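Local atomic coordinates of putative cytochrome P450 120 (Synechocystis sp., PDB entry 2VE4), a protein that binds heme and, as a member of the cytochrome P450 family, probably works as a monooxygenase that activates molecular oxygen. Residues A[64-69]-A[376-381]; A[142-147]-A[262-267]; A[304-309]-A[363-368]; A[313-318]-A[428-433]. One frame throughout, in Å; residues are numbered along the deposited sequence.

From the N terminus, the chain opens contact 1 at 64-69 and closes it at 376-381, tying helix 62-68 beside the mixed sheet to the long loop before helix 394-411. Contact 2 (142-147 with 262-267) nests inside the span closed by contact 1 and pairs helix 143-160 with helix 241-269. Contact 3 (304-309 with 363-368) follows in series, also nested within contact 1, and lays the PERF sequence against helix 302-314. Contact 4 crosses contacts 1 and 3, joining the turn after that helix (313-318) to short strand 431-432 and its loop, beside the heme. H381 packs against Q309 and R313, F266 links contacts 2 and 3, and S265 meets I315 between contacts 2 and 4.

Contact 1 (A[64-69]-A[376-381]); sequences ANRFLF and NPPFAH
F379 reaches from its loop onto the end of helix 62-68, where N65 and R66, with F69 just beyond the last turn, receive it. The two aromatic rings meet obliquely, their planes at 55° and their centroids 5.3 Å apart. F69 CD1 comes over one face of the F379 ring, 3.6 Å from F379 CD1. F379 CD2 lies 3.5 Å from R66 CA, and the arginine's CB and CG continue the apolar surface. A large flat residue suits this place because it meets backbone and side chain together. The polar part is one bond: N65 ND2 donates to F379 O at 3.0 Å, fairly straight (N-H...O 160°) and nearly in the amide plane of N65. Further out, R66 NH1 stands 3.6 Å from P378 CG, a ring that stiffens the approach to F379. N65 CG is anti to its carbonyl carbon (chi1 -64°), which brings the amide across to the loop. A serine in place of F379 would probably leave F69 and the R66 backbone facing a gap. Behind this contact, F69 meets Y344 of strand 341-344 edge to face, N65 and L68 also touch Y344, and F67 stacks on F331 of strand 329-331.

Contact 2 (A[142-147]-A[262-267]); sequences IWYPQL and ALSSFC
W143 and C267 meet in a buried helix-helix contact, where the first turn of helix 143-160 packs against helix 241-269, the long central helix that runs through the P450 fold. The segment axes approach to 9.6 Å and run at 139°, closer to antiparallel than to parallel. At one end the thiol of C267 lies over the six-membered ring of W143, its SG 3.6 Å from the ring centroid and 18° off the normal, a sulfur-aromatic contact. C267 SG is anti to its carbonyl carbon (chi1 -85°), which lets both CB and SG lie on the indole. L147 CD2 reaches the same face of the indole nearer its rim, while L147 CD1 sits on the backbone of the long helix, 3.5 Å from S264 CA. Small S264 is what permits this closeness: its CB is 3.4 Å from Y144 CD1, and its OG lies at the edge of the tyrosine ring, in plane. The hydroxyl has a weak hydrogen bond to S261 O, one turn earlier, so it can be buried among carbon atoms. Outside the pair, W135 and W414 meet W143 edge to face, and F404 of helix 394-411 touches L263 and C267. With an alanine in place of W143, the C267 thiol would probably lose its aromatic partner, and W135 and W414 the indole they pack on. The pairing thus rests on dispersion and shape: a polarisable sulfur against a pi face, and a leucine methyl against a serine backbone.

Contact 3 (A[304-309]-A[363-368]); sequences LDQVLQ and DPERFT
F367 closes the PERF motif of the P450 fold, here P364 to F367 in a 3-10 segment, and lies against Q309 of helix 302-314, the helix of the ExxR motif. The tight part is led by a CH-pi contact. Q309 CB stands over the centre of the F367 ring, 3.7 Å from its centroid and only 9° off the normal, with the two side chains crossing at about a right angle. Q309 then bends at chi2 (-56°), which carries its amide off the axis of the ring, and its OE1 has a weak hydrogen bond to R398 NH2. A phenylalanine suits the place because it offers a whole face to one methylene. Beside it the buried Q306 lays its methylenes along the turn: CB and CG touch P364 O, and Q306 CG packs 3.8 Å from F367 CB. Its extended side chain then crosses that of T368 obliquely. Deeper in, V307 CG2 lies 4.0 Å from P364 CG, side by side, and helix 274-285 covers both through I276. R366 turns away from this interface to Y356 and R313, and E310 OE2 pairs with R313 and makes a weak, long ion pair with R366, the E-R-R triad usual in P450s. The looser side is at E365, which helix 302-314 hardly covers here; its carboxylate turns instead to a salt bridge with R279. What holds the turn is internal: E365 O accepts both T368 N, at 3.2 Å, and T368 OG1, at 2.5 Å.

Contact 4 (A[313-318]-A[428-433]); sequences RLIPPV and PSPRPK. With HEM (protoporphyrin IX containing Fe), chain C.
S429 gives the hydrogen bond of this contact: its OG donates to P317 O at 2.6 Å, a short bond approaching the carbonyl at 137° (C=O...O) and tilted 29° from its plane. A serine fits because the prolines around it have no N-H to give to P317 O, so a side-chain hydroxyl supplies the donor. Next to it P430 O accepts from S261 OG, which ties the turn to helix 241-269. The apolar contacts gather on P430. Its CB is 3.5 Å from I315 CG2, the branch that lies anti to the backbone N of I315, and P430 CG is 3.4 Å from P316 O. The isoleucine branch and the rigid proline slide past each other in opposite directions. The third kind of contact is with the heme. V318 CG2 comes 3.3 Å from the meso carbon CHB, V318 CG1 touches methyl CMA, and P317 CG is 3.8 Å from methyl CMB. The chemistry implies a hydrocarbon surface over the rim of one heme face and against its methyl groups, whose backbone carbonyl at P317 is satisfied by a serine on the side away from the heme.

Contact 1 (A[64-69]-A[376-381])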
# COMPACT_ATOMS: atom_id res chain seq x y z
N ALA A 64 -0.53 -21.02 2.63
CA ALA A 64 -1.23 -20.26 3.66
C ALA A 64 -2.07 -19.14 3.04
O ALA A 64 -3.22 -18.93 3.43
CB ALA A 64 -0.21 -19.69 4.63
N ASN A 65 -1.50 -18.43 2.07
CA ASN A 65 -2.22 -17.41 1.30
C ASN A 65 -3.47 -17.94 0.60
O ASN A 65 -4.57 -17.40 0.78
CB ASN A 65 -1.27 -16.76 0.28
CG ASN A 65 -0.13 -16.01 0.95
OD1 ASN A 65 -0.15 -15.75 2.16
ND2 ASN A 65 0.88 -15.65 0.16
N ARG A 66 -3.31 -19.01 -0.19
CA ARG A 66 -4.45 -19.68 -0.79
C ARG A 66 -5.55 -19.97 0.24
O ARG A 66 -6.73 -19.76 -0.03
CB ARG A 66 -4.02 -20.96 -1.53
CG ARG A 66 -5.20 -21.70 -2.19
CD ARG A 66 -4.83 -22.37 -3.51
NE ARG A 66 -6.00 -22.97 -4.16
CZ ARG A 66 -5.98 -23.61 -5.34
NH1 ARG A 66 -4.84 -23.75 -6.02
NH2 ARG A 66 -7.10 -24.12 -5.84
N PHE A 67 -5.17 -20.45 1.41
CA PHE A 67 -6.10 -20.73 2.51
C PHE A 67 -6.87 -19.46 2.94
O PHE A 67 -8.10 -19.47 3.02
CB PHE A 67 -5.33 -21.39 3.66
CG PHE A 67 -6.05 -21.37 4.99
CD1 PHE A 67 -7.23 -22.09 5.17
CD2 PHE A 67 -5.50 -20.68 6.07
CE1 PHE A 67 -7.88 -22.09 6.42
CE2 PHE A 67 -6.15 -20.67 7.32
CZ PHE A 67 -7.34 -21.38 7.49
N LEU A 68 -6.12 -18.38 3.17
CA LEU A 68 -6.70 -17.08 3.54
C LEU A 68 -7.60 -16.47 2.47
O LEU A 68 -8.58 -15.79 2.79
CB LEU A 68 -5.59 -16.09 3.88
CG LEU A 68 -5.15 -16.02 5.34
CD1 LEU A 68 -3.84 -15.34 5.44
CD2 LEU A 68 -6.18 -15.29 6.17
N PHE A 69 -7.25 -16.71 1.20
CA PHE A 69 -7.96 -16.12 0.07
C PHE A 69 -8.92 -17.12 -0.55
O PHE A 69 -9.27 -17.02 -1.73
CB PHE A 69 -6.94 -15.61 -0.97
CG PHE A 69 -5.88 -14.69 -0.39
CD1 PHE A 69 -4.57 -14.78 -0.82
CD2 PHE A 69 -6.20 -13.75 0.59
CE1 PHE A 69 -3.60 -13.95 -0.29
CE2 PHE A 69 -5.23 -12.91 1.12
CZ PHE A 69 -3.93 -13.02 0.68
N ASN A 376 5.70 -20.90 -10.57
CA ASN A 376 5.35 -20.94 -9.14
C ASN A 376 3.86 -21.17 -8.96
O ASN A 376 3.07 -20.79 -9.83
CB ASN A 376 5.74 -19.63 -8.46
CG ASN A 376 7.13 -19.65 -7.89
OD1 ASN A 376 7.73 -20.71 -7.73
ND2 ASN A 376 7.66 -18.47 -7.57
N PRO A 377 3.46 -21.76 -7.81
CA PRO A 377 2.04 -22.03 -7.58
C PRO A 377 1.30 -20.73 -7.22
O PRO A 377 1.95 -19.75 -6.82
CB PRO A 377 2.06 -22.99 -6.39
CG PRO A 377 3.30 -22.63 -5.64
CD PRO A 377 4.30 -22.18 -6.66
N PRO A 378 -0.05 -20.71 -7.37
CA PRO A 378 -0.84 -19.54 -6.99
C PRO A 378 -0.42 -18.93 -5.65
O PRO A 378 -0.04 -19.67 -4.72
CB PRO A 378 -2.28 -20.11 -6.87
CG PRO A 378 -2.16 -21.61 -7.10
CD PRO A 378 -0.91 -21.77 -7.91
N PHE A 379 -0.48 -17.59 -5.58
CA PHE A 379 -0.26 -16.80 -4.36
C PHE A 379 1.16 -16.79 -3.84
O PHE A 379 1.39 -16.74 -2.64
CB PHE A 379 -1.25 -17.20 -3.27
CG PHE A 379 -2.68 -17.09 -3.69
CD1 PHE A 379 -3.23 -15.84 -3.96
CD2 PHE A 379 -3.45 -18.21 -3.86
CE1 PHE A 379 -4.55 -15.73 -4.37
CE2 PHE A 379 -4.77 -18.11 -4.26
CZ PHE A 379 -5.32 -16.86 -4.52
N ALA A 380 2.11 -16.80 -4.78
CA ALA A 380 3.54 -16.74 -4.47
C ALA A 380 4.08 -15.32 -4.56
O ALA A 380 5.13 -15.00 -3.99
CB ALA A 380 4.30 -17.65 -5.43
N HIS A 381 3.39 -14.49 -5.32
CA HIS A 381 3.73 -13.08 -5.47
C HIS A 381 2.44 -12.40 -5.07
O HIS A 381 1.43 -12.50 -5.78
CB HIS A 381 4.08 -12.80 -6.91
CG HIS A 381 4.53 -11.40 -7.17
ND1 HIS A 381 5.59 -10.82 -6.50
CD2 HIS A 381 4.12 -10.49 -8.08
CE1 HIS A 381 5.79 -9.61 -6.98
NE2 HIS A 381 4.91 -9.38 -7.94

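Contact 2 (A[142-147]-A[262-267])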
# COMPACT_ATOMS: atom_id res chain seq x y z
N ILE A 142 16.90 14.80 -1.32
CA ILE A 142 16.55 13.84 -0.29
C ILE A 142 15.21 13.23 -0.71
O ILE A 142 14.16 13.86 -0.56
CB ILE A 142 16.42 14.52 1.09
CG1 ILE A 142 17.53 15.58 1.30
CG2 ILE A 142 16.43 13.50 2.20
CD1 ILE A 142 17.17 17.00 0.76
N TRP A 143 15.24 12.01 -1.26
CA TRP A 143 14.09 11.49 -2.03
C TRP A 143 12.85 11.06 -1.24
O TRP A 143 11.76 11.52 -1.55
CB TRP A 143 14.50 10.44 -3.08
CG TRP A 143 14.22 10.90 -4.51
CD1 TRP A 143 13.41 11.94 -4.89
CD2 TRP A 143 14.71 10.31 -5.73
NE1 TRP A 143 13.38 12.05 -6.26
CE2 TRP A 143 14.17 11.07 -6.80
CE3 TRP A 143 15.56 9.24 -6.02
CZ2 TRP A 143 14.45 10.78 -8.15
CZ3 TRP A 143 15.84 8.96 -7.37
CH2 TRP A 143 15.29 9.73 -8.41
N TYR A 144 13.00 10.21 -0.22
CA TYR A 144 11.82 9.64 0.44
C TYR A 144 10.69 10.65 0.76
O TYR A 144 9.59 10.49 0.23
CB TYR A 144 12.15 8.74 1.64
CG TYR A 144 11.02 7.78 1.96
CD1 TYR A 144 10.96 6.52 1.36
CD2 TYR A 144 9.97 8.15 2.82
CE1 TYR A 144 9.91 5.64 1.62
CE2 TYR A 144 8.91 7.28 3.10
CZ TYR A 144 8.89 6.03 2.50
OH TYR A 144 7.85 5.14 2.76
N PRO A 145 10.97 11.69 1.59
CA PRO A 145 10.00 12.77 1.88
C PRO A 145 9.47 13.54 0.67
O PRO A 145 8.37 14.12 0.74
CB PRO A 145 10.80 13.72 2.78
CG PRO A 145 11.81 12.86 3.42
CD PRO A 145 12.22 11.90 2.35
N GLN A 146 10.26 13.58 -0.41
CA GLN A 146 9.87 14.25 -1.66
C GLN A 146 8.94 13.42 -2.56
O GLN A 146 8.19 13.96 -3.38
CB GLN A 146 11.11 14.63 -2.47
CG GLN A 146 11.85 15.85 -1.96
CD GLN A 146 11.10 17.14 -2.19
OE1 GLN A 146 10.72 17.46 -3.33
NE2 GLN A 146 10.91 17.90 -1.12
N LEU A 147 9.02 12.10 -2.42
CA LEU A 147 8.12 11.20 -3.14
C LEU A 147 6.78 11.24 -2.43
O LEU A 147 5.73 11.29 -3.09
CB LEU A 147 8.68 9.77 -3.18
CG LEU A 147 10.07 9.62 -3.84
CD1 LEU A 147 10.72 8.29 -3.45
CD2 LEU A 147 10.04 9.84 -5.37
N ALA A 262 7.03 2.05 -2.58
CA ALA A 262 7.20 1.44 -3.89
C ALA A 262 8.07 2.29 -4.81
O ALA A 262 8.98 1.76 -5.45
CB ALA A 262 5.85 1.18 -4.55
N LEU A 263 7.77 3.59 -4.91
CA LEU A 263 8.58 4.49 -5.74
C LEU A 263 10.00 4.63 -5.17
O LEU A 263 10.97 4.57 -5.93
CB LEU A 263 7.95 5.88 -5.87
CG LEU A 263 6.56 6.00 -6.50
CD1 LEU A 263 5.97 7.36 -6.18
CD2 LEU A 263 6.57 5.74 -8.01
N SER A 264 10.12 4.80 -3.85
CA SER A 264 11.45 4.90 -3.25
C SER A 264 12.25 3.68 -3.66
O SER A 264 13.34 3.82 -4.22
CB SER A 264 11.40 5.08 -1.71
OG SER A 264 11.79 3.91 -0.99
N SER A 265 11.70 2.48 -3.42
CA SER A 265 12.36 1.22 -3.77
C SER A 265 12.83 1.11 -5.23
O SER A 265 13.96 0.71 -5.49
CB SER A 265 11.47 0.04 -3.42
OG SER A 265 11.19 0.06 -2.04
N PHE A 266 11.97 1.47 -6.18
CA PHE A 266 12.37 1.57 -7.59
C PHE A 266 13.55 2.53 -7.81
O PHE A 266 14.47 2.20 -8.54
CB PHE A 266 11.20 2.03 -8.44
CG PHE A 266 11.58 2.33 -9.87
CD1 PHE A 266 11.54 1.33 -10.84
CD2 PHE A 266 11.95 3.63 -10.26
CE1 PHE A 266 11.87 1.61 -12.18
CE2 PHE A 266 12.30 3.93 -11.59
CZ PHE A 266 12.26 2.92 -12.55
N CYS A 267 13.45 3.72 -7.22
CA CYS A 267 14.47 4.77 -7.31
C CYS A 267 15.79 4.30 -6.72
O CYS A 267 16.88 4.63 -7.22
CB CYS A 267 13.99 6.01 -6.58
SG CYS A 267 12.94 7.05 -7.58

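Contact 3 (A[304-309]-A[363-368])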
# COMPACT_ATOMS: atom_id res chain seq x y z
N LEU A 304 9.74 -3.17 -18.43
CA LEU A 304 9.49 -2.34 -17.26
C LEU A 304 8.47 -2.98 -16.31
O LEU A 304 8.54 -2.76 -15.10
CB LEU A 304 9.02 -0.94 -17.63
CG LEU A 304 8.74 0.07 -16.48
CD1 LEU A 304 9.96 0.30 -15.55
CD2 LEU A 304 8.22 1.40 -16.97
N ASP A 305 7.52 -3.75 -16.87
CA ASP A 305 6.51 -4.44 -16.07
C ASP A 305 7.18 -5.45 -15.18
O ASP A 305 6.88 -5.53 -14.00
CB ASP A 305 5.44 -5.13 -16.94
CG ASP A 305 4.50 -4.14 -17.64
OD1 ASP A 305 4.48 -2.93 -17.31
OD2 ASP A 305 3.76 -4.58 -18.56
N GLN A 306 8.11 -6.20 -15.75
CA GLN A 306 8.97 -7.14 -14.99
C GLN A 306 9.75 -6.49 -13.85
O GLN A 306 9.91 -7.08 -12.77
CB GLN A 306 9.97 -7.82 -15.91
CG GLN A 306 9.42 -9.03 -16.63
CD GLN A 306 10.37 -9.55 -17.71
OE1 GLN A 306 11.59 -9.61 -17.52
NE2 GLN A 306 9.79 -9.94 -18.85
N VAL A 307 10.26 -5.29 -14.12
CA VAL A 307 11.08 -4.55 -13.16
C VAL A 307 10.21 -4.19 -11.96
O VAL A 307 10.62 -4.38 -10.83
CB VAL A 307 11.70 -3.29 -13.81
CG1 VAL A 307 12.43 -2.43 -12.77
CG2 VAL A 307 12.64 -3.69 -14.95
N LEU A 308 9.00 -3.73 -12.24
CA LEU A 308 8.06 -3.32 -11.20
C LEU A 308 7.52 -4.52 -10.43
O LEU A 308 7.34 -4.43 -9.22
CB LEU A 308 6.92 -2.48 -11.80
CG LEU A 308 7.30 -1.20 -12.55
CD1 LEU A 308 6.05 -0.54 -13.15
CD2 LEU A 308 8.07 -0.21 -11.65
N GLN A 309 7.31 -5.64 -11.12
CA GLN A 309 7.05 -6.92 -10.45
C GLN A 309 8.13 -7.25 -9.42
O GLN A 309 7.82 -7.65 -8.29
CB GLN A 309 6.96 -8.07 -11.47
CG GLN A 309 5.66 -8.21 -12.25
CD GLN A 309 4.43 -8.33 -11.37
OE1 GLN A 309 4.04 -7.38 -10.71
NE2 GLN A 309 3.79 -9.50 -11.40
N ASP A 363 16.49 -9.29 -9.55
CA ASP A 363 16.52 -9.87 -10.88
C ASP A 363 15.14 -9.87 -11.58
O ASP A 363 14.34 -10.77 -11.36
CB ASP A 363 17.12 -11.29 -10.82
CG ASP A 363 17.43 -11.85 -12.21
OD1 ASP A 363 18.06 -11.13 -13.02
OD2 ASP A 363 17.03 -13.00 -12.51
N PRO A 364 14.87 -8.85 -12.42
CA PRO A 364 13.68 -8.77 -13.29
C PRO A 364 13.44 -9.97 -14.24
O PRO A 364 12.32 -10.15 -14.69
CB PRO A 364 13.93 -7.49 -14.10
CG PRO A 364 14.73 -6.65 -13.16
CD PRO A 364 15.68 -7.63 -12.53
N GLU A 365 14.48 -10.76 -14.53
CA GLU A 365 14.32 -12.00 -15.32
C GLU A 365 13.43 -13.07 -14.66
O GLU A 365 12.92 -13.96 -15.35
CB GLU A 365 15.68 -12.62 -15.70
CG GLU A 365 16.45 -11.84 -16.78
CD GLU A 365 15.60 -11.47 -17.99
OE1 GLU A 365 15.21 -12.36 -18.78
OE2 GLU A 365 15.32 -10.27 -18.15
N ARG A 366 13.23 -13.00 -13.35
CA ARG A 366 12.40 -13.98 -12.65
C ARG A 366 10.98 -14.00 -13.21
O ARG A 366 10.26 -14.98 -13.04
CB ARG A 366 12.35 -13.68 -11.15
CG ARG A 366 13.68 -13.27 -10.56
CD ARG A 366 13.49 -12.83 -9.13
NE ARG A 366 13.66 -13.96 -8.23
CZ ARG A 366 14.72 -14.13 -7.45
NH1 ARG A 366 15.71 -13.24 -7.44
NH2 ARG A 366 14.79 -15.20 -6.67
N PHE A 367 10.60 -12.91 -13.88
CA PHE A 367 9.24 -12.69 -14.39
C PHE A 367 9.11 -12.70 -15.95
O PHE A 367 8.01 -12.49 -16.47
CB PHE A 367 8.65 -11.39 -13.79
CG PHE A 367 8.40 -11.46 -12.29
CD1 PHE A 367 7.18 -11.94 -11.80
CD2 PHE A 367 9.38 -11.06 -11.38
CE1 PHE A 367 6.95 -12.02 -10.40
CE2 PHE A 367 9.15 -11.14 -10.00
CZ PHE A 367 7.94 -11.61 -9.51
N THR A 368 10.22 -12.94 -16.66
CA THR A 368 10.22 -13.23 -18.12
C THR A 368 9.41 -14.51 -18.35
O THR A 368 9.51 -15.43 -17.55
CB THR A 368 11.66 -13.50 -18.68
OG1 THR A 368 12.67 -13.19 -17.72
CG2 THR A 368 11.92 -12.70 -19.97

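Contact 4 (A[313-318]-A[428-433])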
# COMPACT_ATOMS: atom_id res chain seq x y z
N ARG A 313 8.44 -7.43 -5.16
CA ARG A 313 8.66 -8.69 -4.49
C ARG A 313 9.88 -8.60 -3.59
O ARG A 313 9.91 -9.26 -2.55
CB ARG A 313 8.81 -9.86 -5.47
CG ARG A 313 10.20 -9.97 -6.01
CD ARG A 313 10.74 -11.35 -5.95
NE ARG A 313 11.50 -11.64 -4.73
CZ ARG A 313 12.81 -11.41 -4.56
NH1 ARG A 313 13.38 -11.74 -3.40
NH2 ARG A 313 13.54 -10.84 -5.52
N LEU A 314 10.90 -7.84 -4.00
CA LEU A 314 12.12 -7.73 -3.19
C LEU A 314 11.86 -6.81 -2.00
O LEU A 314 12.17 -7.18 -0.86
CB LEU A 314 13.34 -7.28 -4.01
CG LEU A 314 14.65 -6.92 -3.27
CD1 LEU A 314 15.31 -8.11 -2.56
CD2 LEU A 314 15.64 -6.24 -4.19
N ILE A 315 11.28 -5.64 -2.27
CA ILE A 315 10.90 -4.70 -1.20
C ILE A 315 9.37 -4.48 -1.16
O ILE A 315 8.87 -3.47 -1.69
CB ILE A 315 11.69 -3.34 -1.29
CG1 ILE A 315 13.20 -3.58 -1.43
CG2 ILE A 315 11.41 -2.50 -0.06
CD1 ILE A 315 13.97 -2.43 -2.09
N PRO A 316 8.63 -5.43 -0.57
CA PRO A 316 7.19 -5.24 -0.47
C PRO A 316 6.78 -4.13 0.54
O PRO A 316 7.16 -4.21 1.72
CB PRO A 316 6.68 -6.61 -0.04
CG PRO A 316 7.84 -7.27 0.60
CD PRO A 316 9.06 -6.74 -0.04
N PRO A 317 6.01 -3.12 0.05
CA PRO A 317 5.51 -1.96 0.80
C PRO A 317 4.56 -2.32 1.94
O PRO A 317 4.59 -1.65 2.97
CB PRO A 317 4.77 -1.15 -0.27
CG PRO A 317 5.36 -1.65 -1.59
CD PRO A 317 5.56 -3.09 -1.35
N VAL A 318 3.72 -3.33 1.75
CA VAL A 318 2.87 -3.86 2.81
C VAL A 318 3.44 -5.18 3.29
O VAL A 318 3.51 -6.14 2.53
CB VAL A 318 1.39 -4.07 2.38
CG1 VAL A 318 0.57 -4.65 3.52
CG2 VAL A 318 0.78 -2.77 1.95
N PRO A 428 6.43 1.96 9.15
CA PRO A 428 5.29 1.19 8.67
C PRO A 428 5.52 0.58 7.28
O PRO A 428 5.06 -0.53 7.04
CB PRO A 428 4.17 2.21 8.64
CG PRO A 428 4.85 3.49 8.37
CD PRO A 428 6.22 3.41 8.96
N SER A 429 6.21 1.31 6.39
CA SER A 429 6.63 0.80 5.08
C SER A 429 8.16 0.92 4.88
O SER A 429 8.76 1.91 5.31
CB SER A 429 5.90 1.53 3.95
OG SER A 429 4.68 0.89 3.61
N PRO A 430 8.78 -0.09 4.22
CA PRO A 430 10.21 -0.09 3.95
C PRO A 430 10.74 1.20 3.29
O PRO A 430 10.18 1.69 2.31
CB PRO A 430 10.38 -1.30 3.03
CG PRO A 430 9.30 -2.22 3.44
CD PRO A 430 8.14 -1.32 3.72
N ARG A 431 11.82 1.71 3.87
CA ARG A 431 12.35 3.04 3.58
C ARG A 431 13.82 3.08 4.00
O ARG A 431 14.14 2.72 5.14
CB ARG A 431 11.53 4.06 4.36
CG ARG A 431 12.15 5.41 4.65
CD ARG A 431 11.36 6.08 5.77
NE ARG A 431 9.94 5.74 5.66
CZ ARG A 431 9.03 5.85 6.63
NH1 ARG A 431 9.38 6.29 7.83
NH2 ARG A 431 7.77 5.51 6.39
N PRO A 432 14.72 3.48 3.09
CA PRO A 432 16.12 3.64 3.49
C PRO A 432 16.27 4.58 4.70
O PRO A 432 15.65 5.64 4.73
CB PRO A 432 16.78 4.23 2.23
CG PRO A 432 15.64 4.70 1.36
CD PRO A 432 14.51 3.78 1.66
N LYS A 433 17.09 4.18 5.68
CA LYS A 433 17.28 4.98 6.91
C LYS A 433 17.74 6.41 6.66
O LYS A 433 17.24 7.33 7.29
CB LYS A 433 18.20 4.27 7.92
CG LYS A 433 17.58 3.02 8.53
CD LYS A 433 18.23 2.61 9.83
CE LYS A 433 17.41 1.51 10.52
NZ LYS A 433 17.87 1.19 11.92
CHA HEM C . -5.40 -2.89 0.62
CHB HEM C . -0.81 -3.27 -0.87
CHC HEM C . -1.12 1.04 -3.12
CHD HEM C . -5.85 1.17 -2.00
C1A HEM C . -4.14 -3.40 0.39
C2A HEM C . -3.63 -4.69 0.80
C3A HEM C . -2.36 -4.80 0.37
C4A HEM C . -2.02 -3.57 -0.30
CMA HEM C . -1.40 -5.99 0.57
CAA HEM C . -4.41 -5.78 1.54
CBA HEM C . -4.55 -5.47 3.03
CGA HEM C . -4.77 -6.76 3.77
O1A HEM C . -4.25 -7.80 3.34
O2A HEM C . -5.48 -6.80 4.80
C1B HEM C . -0.54 -2.14 -1.63
C2B HEM C . 0.69 -1.95 -2.38
C3B HEM C . 0.63 -0.78 -2.99
C4B HEM C . -0.65 -0.16 -2.67
CMB HEM C . 1.89 -2.91 -2.47
CAB HEM C . 1.80 -0.30 -3.90
CBB HEM C . 1.93 0.94 -4.34
C1C HEM C . -2.43 1.46 -3.03
C2C HEM C . -3.00 2.67 -3.56
C3C HEM C . -4.31 2.70 -3.24
C4C HEM C . -4.60 1.49 -2.50
CMC HEM C . -2.22 3.73 -4.37
CAC HEM C . -5.40 3.76 -3.55
CBC HEM C . -5.25 4.65 -4.53
C1D HEM C . -6.19 0.16 -1.14
C2D HEM C . -7.47 -0.01 -0.44
C3D HEM C . -7.31 -1.27 0.38
C4D HEM C . -5.96 -1.74 0.11
CMD HEM C . -8.76 0.84 -0.47
CAD HEM C . -8.42 -1.88 1.28
CBD HEM C . -9.28 -2.79 0.41
CGD HEM C . -10.43 -3.40 1.18
O1D HEM C . -11.38 -3.90 0.51
O2D HEM C . -10.41 -3.39 2.45
NA HEM C . -3.13 -2.74 -0.27
NB HEM C . -1.35 -1.03 -1.84
NC HEM C . -3.43 0.76 -2.40
ND HEM C . -5.34 -0.87 -0.78
FE HEM C . -3.45 -0.94 -1.46